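Local structure of tryptophanyl-tRNA synthetase (Campylobacter jejuni subsp. jejuni, 3TZL) at residues D139-P144 against I170-E175; W93-F98 against L161-E166. The protein catalyses the ATP-dependent attachment of tryptophan to its cognate tRNA, working as a homodimer of the class I aminoacyl-tRNA synthetase family. All coordinates share one frame; numbering follows the deposited sequence.

How the interactions relate
Interactions 1 and 2 lie on one flank of the class I catalytic domain, their centres 15 Å apart, and helix 150-167 with the loop after it joins them. Asn164, within 161-166, accepts probable hydrogen bonds at OD1 from Phe171 N (2.9 Å) and Ile170 N (3.1 Å), tying the start of 170-175 to the helix. Phe171 CE2 also packs on Val163 CG1 at 3.8 Å, while the other methyl of Val163 serves interaction 2. Interaction 1 reaches the tryptophan pocket directly, since the side chain of Val143 is about 3 Å from the bound tryptophan; in interaction 2, farther off, the side chain of Leu95 is about 11 Å from the bound tryptophan.

Interaction 1 of 2, residues D139-P144 against I170-E175; sequences DTRIVP and IFTLPE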
# COMPACT_ATOMS: atom_id res chain seq x y z
N ASP B 139 -14.16 -9.79 -6.70
CA ASP B 139 -14.71 -11.14 -6.67
C ASP B 139 -14.42 -11.94 -7.95
O ASP B 139 -15.27 -12.68 -8.42
CB ASP B 139 -16.21 -11.14 -6.36
CG ASP B 139 -16.50 -10.90 -4.89
OD1 ASP B 139 -16.33 -11.84 -4.08
OD2 ASP B 139 -16.88 -9.77 -4.54
N THR B 140 -13.21 -11.78 -8.47
CA THR B 140 -12.75 -12.51 -9.64
C THR B 140 -12.86 -14.02 -9.47
O THR B 140 -12.41 -14.56 -8.47
CB THR B 140 -11.27 -12.20 -9.90
OG1 THR B 140 -11.10 -10.79 -10.00
CG2 THR B 140 -10.80 -12.88 -11.18
N ARG B 141 -13.47 -14.69 -10.44
CA ARG B 141 -13.46 -16.15 -10.46
C ARG B 141 -12.27 -16.70 -11.25
O ARG B 141 -11.70 -17.73 -10.89
CB ARG B 141 -14.76 -16.70 -11.04
CG ARG B 141 -15.96 -16.49 -10.15
CD ARG B 141 -16.19 -17.71 -9.30
NE ARG B 141 -16.68 -18.81 -10.12
CZ ARG B 141 -17.18 -19.95 -9.63
NH1 ARG B 141 -17.62 -20.89 -10.47
NH2 ARG B 141 -17.25 -20.13 -8.32
N ILE B 142 -11.91 -16.01 -12.33
CA ILE B 142 -10.97 -16.53 -13.32
C ILE B 142 -9.97 -15.44 -13.67
O ILE B 142 -10.35 -14.32 -14.02
CB ILE B 142 -11.70 -16.91 -14.63
CG1 ILE B 142 -12.80 -17.93 -14.39
CG2 ILE B 142 -10.73 -17.43 -15.66
CD1 ILE B 142 -12.32 -19.33 -14.08
N VAL B 143 -8.69 -15.77 -13.56
CA VAL B 143 -7.64 -14.83 -13.91
C VAL B 143 -6.83 -15.44 -15.06
O VAL B 143 -6.07 -16.39 -14.86
CB VAL B 143 -6.72 -14.55 -12.69
CG1 VAL B 143 -5.71 -13.46 -13.01
CG2 VAL B 143 -7.54 -14.14 -11.47
N PRO B 144 -7.02 -14.91 -16.29
CA PRO B 144 -6.24 -15.41 -17.43
C PRO B 144 -4.80 -14.92 -17.35
O PRO B 144 -4.59 -13.72 -17.40
CB PRO B 144 -6.92 -14.78 -18.65
CG PRO B 144 -8.18 -14.15 -18.14
CD PRO B 144 -7.96 -13.85 -16.69
N ILE B 170 -15.87 -13.54 2.79
CA ILE B 170 -15.52 -12.21 2.31
C ILE B 170 -15.17 -12.28 0.82
O ILE B 170 -15.66 -11.47 0.03
CB ILE B 170 -14.32 -11.61 3.07
CG1 ILE B 170 -14.58 -11.58 4.58
CG2 ILE B 170 -14.04 -10.23 2.58
CD1 ILE B 170 -15.90 -10.93 4.97
N PHE B 171 -14.33 -13.24 0.46
CA PHE B 171 -13.76 -13.29 -0.89
C PHE B 171 -14.11 -14.54 -1.66
O PHE B 171 -14.18 -15.63 -1.11
CB PHE B 171 -12.24 -13.18 -0.84
CG PHE B 171 -11.76 -11.84 -0.43
CD1 PHE B 171 -12.22 -10.71 -1.07
CD2 PHE B 171 -10.83 -11.70 0.60
CE1 PHE B 171 -11.79 -9.46 -0.69
CE2 PHE B 171 -10.39 -10.46 0.99
CZ PHE B 171 -10.87 -9.34 0.35
N THR B 172 -14.28 -14.37 -2.96
CA THR B 172 -14.41 -15.50 -3.85
C THR B 172 -13.00 -16.06 -4.07
O THR B 172 -12.05 -15.30 -4.15
CB THR B 172 -15.01 -15.05 -5.18
OG1 THR B 172 -16.35 -14.60 -4.94
CG2 THR B 172 -15.02 -16.20 -6.19
N LEU B 173 -12.87 -17.38 -4.15
CA LEU B 173 -11.57 -17.97 -4.45
C LEU B 173 -11.30 -17.94 -5.95
O LEU B 173 -12.03 -18.55 -6.72
CB LEU B 173 -11.51 -19.41 -3.94
CG LEU B 173 -11.72 -19.58 -2.44
CD1 LEU B 173 -11.57 -21.07 -2.04
CD2 LEU B 173 -10.78 -18.68 -1.63
N PRO B 174 -10.26 -17.22 -6.37
CA PRO B 174 -9.95 -17.11 -7.80
C PRO B 174 -9.16 -18.30 -8.33
O PRO B 174 -8.54 -19.03 -7.57
CB PRO B 174 -9.08 -15.87 -7.84
CG PRO B 174 -8.35 -15.90 -6.51
CD PRO B 174 -9.38 -16.37 -5.54
N GLU B 175 -9.18 -18.47 -9.65
CA GLU B 175 -8.48 -19.56 -10.32
C GLU B 175 -7.74 -19.03 -11.52
O GLU B 175 -8.28 -18.21 -12.28
CB GLU B 175 -9.47 -20.61 -10.82
CG GLU B 175 -9.92 -21.62 -9.80
CD GLU B 175 -10.35 -22.91 -10.45
OE1 GLU B 175 -9.74 -23.28 -11.49
OE2 GLU B 175 -11.30 -23.55 -9.95
O HOH W 1 -13.06 -12.07 -4.16
O HOH W 2 -11.42 -13.31 -5.94
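Strand 142-144 pairs in parallel with the start of strand 175-177 in a beta-alpha-beta crossover through helix 150-167, and two backbone hydrogen bonds set the register around the bridge of Ile142 with Glu175. Val143 N reaches Glu175 O at 2.8 Å in a nearly straight bond, 165° at the hydrogen. The other bond is more bent: Glu175 N meets Arg141 O at 2.9 Å from above the carbonyl plane. Ile142 CA adds a CA-H...O contact to Glu175 O. Toward the loop end, the Asp139 carboxylate takes over. Thr172 OG1 donates to OD1 over 2.9 Å, approaching on its anti side, and Thr172 N, which also donates to a water, makes a weak bond to the same oxygen; the other oxygen, OD2, forms a salt bridge with Lys312. Between these two regions a second water lies within hydrogen-bonding distance of both Thr140 O (3.0 Å) and Thr172 O (2.7 Å). Val143, whose side chain also lines the tryptophan pocket, brings CG2 to 4.3 Å from Pro174 CB, and both residues rest on Ile135 of helix 122-137. The threonine divides its branches between two neighbours: with OG1 beside its own backbone N (chi1 -65°) and turned to the aspartate, CG2 points to the aliphatic part of Arg141, where it lies 3.6 Å from CD.

Interaction 2 of 2, residues W93-F98 against L161-E166; sequences WILSQF and LKVNNE
Phe98 and Val163 form the centre of this contact, a CH-pi interaction in which a methyl group lies over the phenylalanine ring. Val163 CG2 sits 3.7 Å from the ring centroid, 21° off the normal, and is displaced toward the CG-CD2 bond of Phe98, with each of these two atoms 3.5 Å from it. CG2 stands beside the valine's backbone N, CG1 being anti to that N (chi1 169°), and it also meets Leu95 CD2 at 4.1 Å, so one methyl touches both the aromatic ring and the leucine. At the edge of the ring, near its plane, Glu166 CB approaches CE1 to 3.9 Å, one helical turn from Lys162. The lysine contributes its aliphatic chain: CD passes 3.2 Å from Phe98 O, with no hydrogen bond between the two segments. Behind this first shell, Phe98 N bonds to Leu95 O (2.9 Å) in the last turn of 93-98, and Trp167 meets the phenylalanine ring edge-to-face. Gln97 folds back so that NE2 lies over the Trp93 ring while donating to Trp93 O at 2.9 Å. The contact thus joins the C-terminal part of helix 87-96 and the residues just after it to helix 150-167: Leu95 also packs on helix 122-137, Ile94 on helix 291-320, while the Trp93 ring meets that of Tyr44 and Ser96 OG hydrogen-bonds to His122 ND1, both of the second subunit.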
# COMPACT_ATOMS: atom_id res chain seq x y z
N TRP B 93 -3.05 -3.00 1.82
CA TRP B 93 -2.56 -2.93 3.21
C TRP B 93 -3.29 -3.92 4.13
O TRP B 93 -2.68 -4.58 4.96
CB TRP B 93 -2.71 -1.52 3.76
CG TRP B 93 -2.45 -1.42 5.24
CD1 TRP B 93 -3.37 -1.16 6.22
CD2 TRP B 93 -1.18 -1.56 5.90
NE1 TRP B 93 -2.76 -1.15 7.45
CE2 TRP B 93 -1.41 -1.37 7.28
CE3 TRP B 93 0.12 -1.83 5.46
CZ2 TRP B 93 -0.39 -1.45 8.24
CZ3 TRP B 93 1.15 -1.91 6.41
CH2 TRP B 93 0.89 -1.71 7.79
N ILE B 94 -4.61 -4.01 3.99
CA ILE B 94 -5.35 -4.98 4.78
C ILE B 94 -4.91 -6.43 4.50
O ILE B 94 -4.65 -7.19 5.44
CB ILE B 94 -6.86 -4.80 4.59
CG1 ILE B 94 -7.30 -3.52 5.30
CG2 ILE B 94 -7.64 -5.98 5.14
CD1 ILE B 94 -8.54 -2.92 4.71
N LEU B 95 -4.79 -6.79 3.23
CA LEU B 95 -4.35 -8.14 2.86
C LEU B 95 -2.95 -8.47 3.38
O LEU B 95 -2.63 -9.63 3.61
CB LEU B 95 -4.39 -8.33 1.34
CG LEU B 95 -5.77 -8.23 0.67
CD1 LEU B 95 -5.70 -8.65 -0.79
CD2 LEU B 95 -6.83 -9.08 1.42
N SER B 96 -2.11 -7.45 3.55
CA SER B 96 -0.75 -7.69 4.02
C SER B 96 -0.75 -8.32 5.40
O SER B 96 0.16 -9.05 5.76
CB SER B 96 0.06 -6.41 4.02
OG SER B 96 0.37 -6.01 2.70
N GLN B 97 -1.79 -8.02 6.18
CA GLN B 97 -1.89 -8.53 7.53
C GLN B 97 -2.20 -10.02 7.52
O GLN B 97 -2.00 -10.70 8.51
CB GLN B 97 -2.96 -7.76 8.32
CG GLN B 97 -2.92 -6.24 8.09
CD GLN B 97 -1.53 -5.64 8.23
OE1 GLN B 97 -0.69 -6.13 8.99
NE2 GLN B 97 -1.27 -4.58 7.47
N PHE B 98 -2.69 -10.50 6.38
CA PHE B 98 -3.03 -11.90 6.22
C PHE B 98 -2.06 -12.62 5.31
O PHE B 98 -2.32 -13.73 4.87
CB PHE B 98 -4.44 -12.04 5.65
CG PHE B 98 -5.52 -11.51 6.54
CD1 PHE B 98 -6.14 -12.34 7.48
CD2 PHE B 98 -5.95 -10.20 6.42
CE1 PHE B 98 -7.15 -11.87 8.29
CE2 PHE B 98 -6.98 -9.71 7.22
CZ PHE B 98 -7.58 -10.55 8.16
N LEU B 161 -8.25 -17.31 1.38
CA LEU B 161 -8.59 -18.38 2.30
C LEU B 161 -8.29 -17.99 3.75
O LEU B 161 -9.11 -18.25 4.64
CB LEU B 161 -7.85 -19.66 1.92
CG LEU B 161 -8.55 -20.51 0.85
CD1 LEU B 161 -7.57 -21.50 0.21
CD2 LEU B 161 -9.75 -21.24 1.47
N LYS B 162 -7.14 -17.37 3.98
CA LYS B 162 -6.81 -16.89 5.32
C LYS B 162 -7.82 -15.86 5.80
O LYS B 162 -8.29 -15.93 6.93
CB LYS B 162 -5.39 -16.32 5.35
CG LYS B 162 -4.78 -16.29 6.76
CD LYS B 162 -3.26 -16.16 6.71
CE LYS B 162 -2.64 -15.87 8.08
NZ LYS B 162 -2.92 -16.95 9.06
N VAL B 163 -8.17 -14.91 4.92
CA VAL B 163 -9.10 -13.86 5.29
C VAL B 163 -10.47 -14.44 5.62
O VAL B 163 -11.07 -14.10 6.65
CB VAL B 163 -9.22 -12.78 4.20
CG1 VAL B 163 -10.37 -11.85 4.49
CG2 VAL B 163 -7.90 -11.98 4.06
N ASN B 164 -10.95 -15.34 4.76
CA ASN B 164 -12.24 -15.98 4.93
C ASN B 164 -12.28 -16.82 6.20
O ASN B 164 -13.32 -16.95 6.84
CB ASN B 164 -12.58 -16.89 3.73
CG ASN B 164 -12.93 -16.11 2.46
OD1 ASN B 164 -13.07 -14.89 2.47
ND2 ASN B 164 -13.08 -16.83 1.36
N ASN B 165 -11.14 -17.41 6.55
CA ASN B 165 -11.06 -18.20 7.77
C ASN B 165 -11.25 -17.34 9.01
O ASN B 165 -11.76 -17.79 10.02
CB ASN B 165 -9.72 -18.93 7.86
CG ASN B 165 -9.79 -20.35 7.37
OD1 ASN B 165 -10.84 -20.99 7.46
ND2 ASN B 165 -8.68 -20.85 6.84
N GLU B 166 -10.84 -16.08 8.91
CA GLU B 166 -10.90 -15.19 10.06
C GLU B 166 -12.22 -14.40 10.13
O GLU B 166 -12.72 -14.16 11.23
CB GLU B 166 -9.71 -14.22 10.05
CG GLU B 166 -9.72 -13.21 11.19
CD GLU B 166 -9.38 -13.82 12.54
OE1 GLU B 166 -8.82 -14.93 12.57
OE2 GLU B 166 -9.66 -13.18 13.57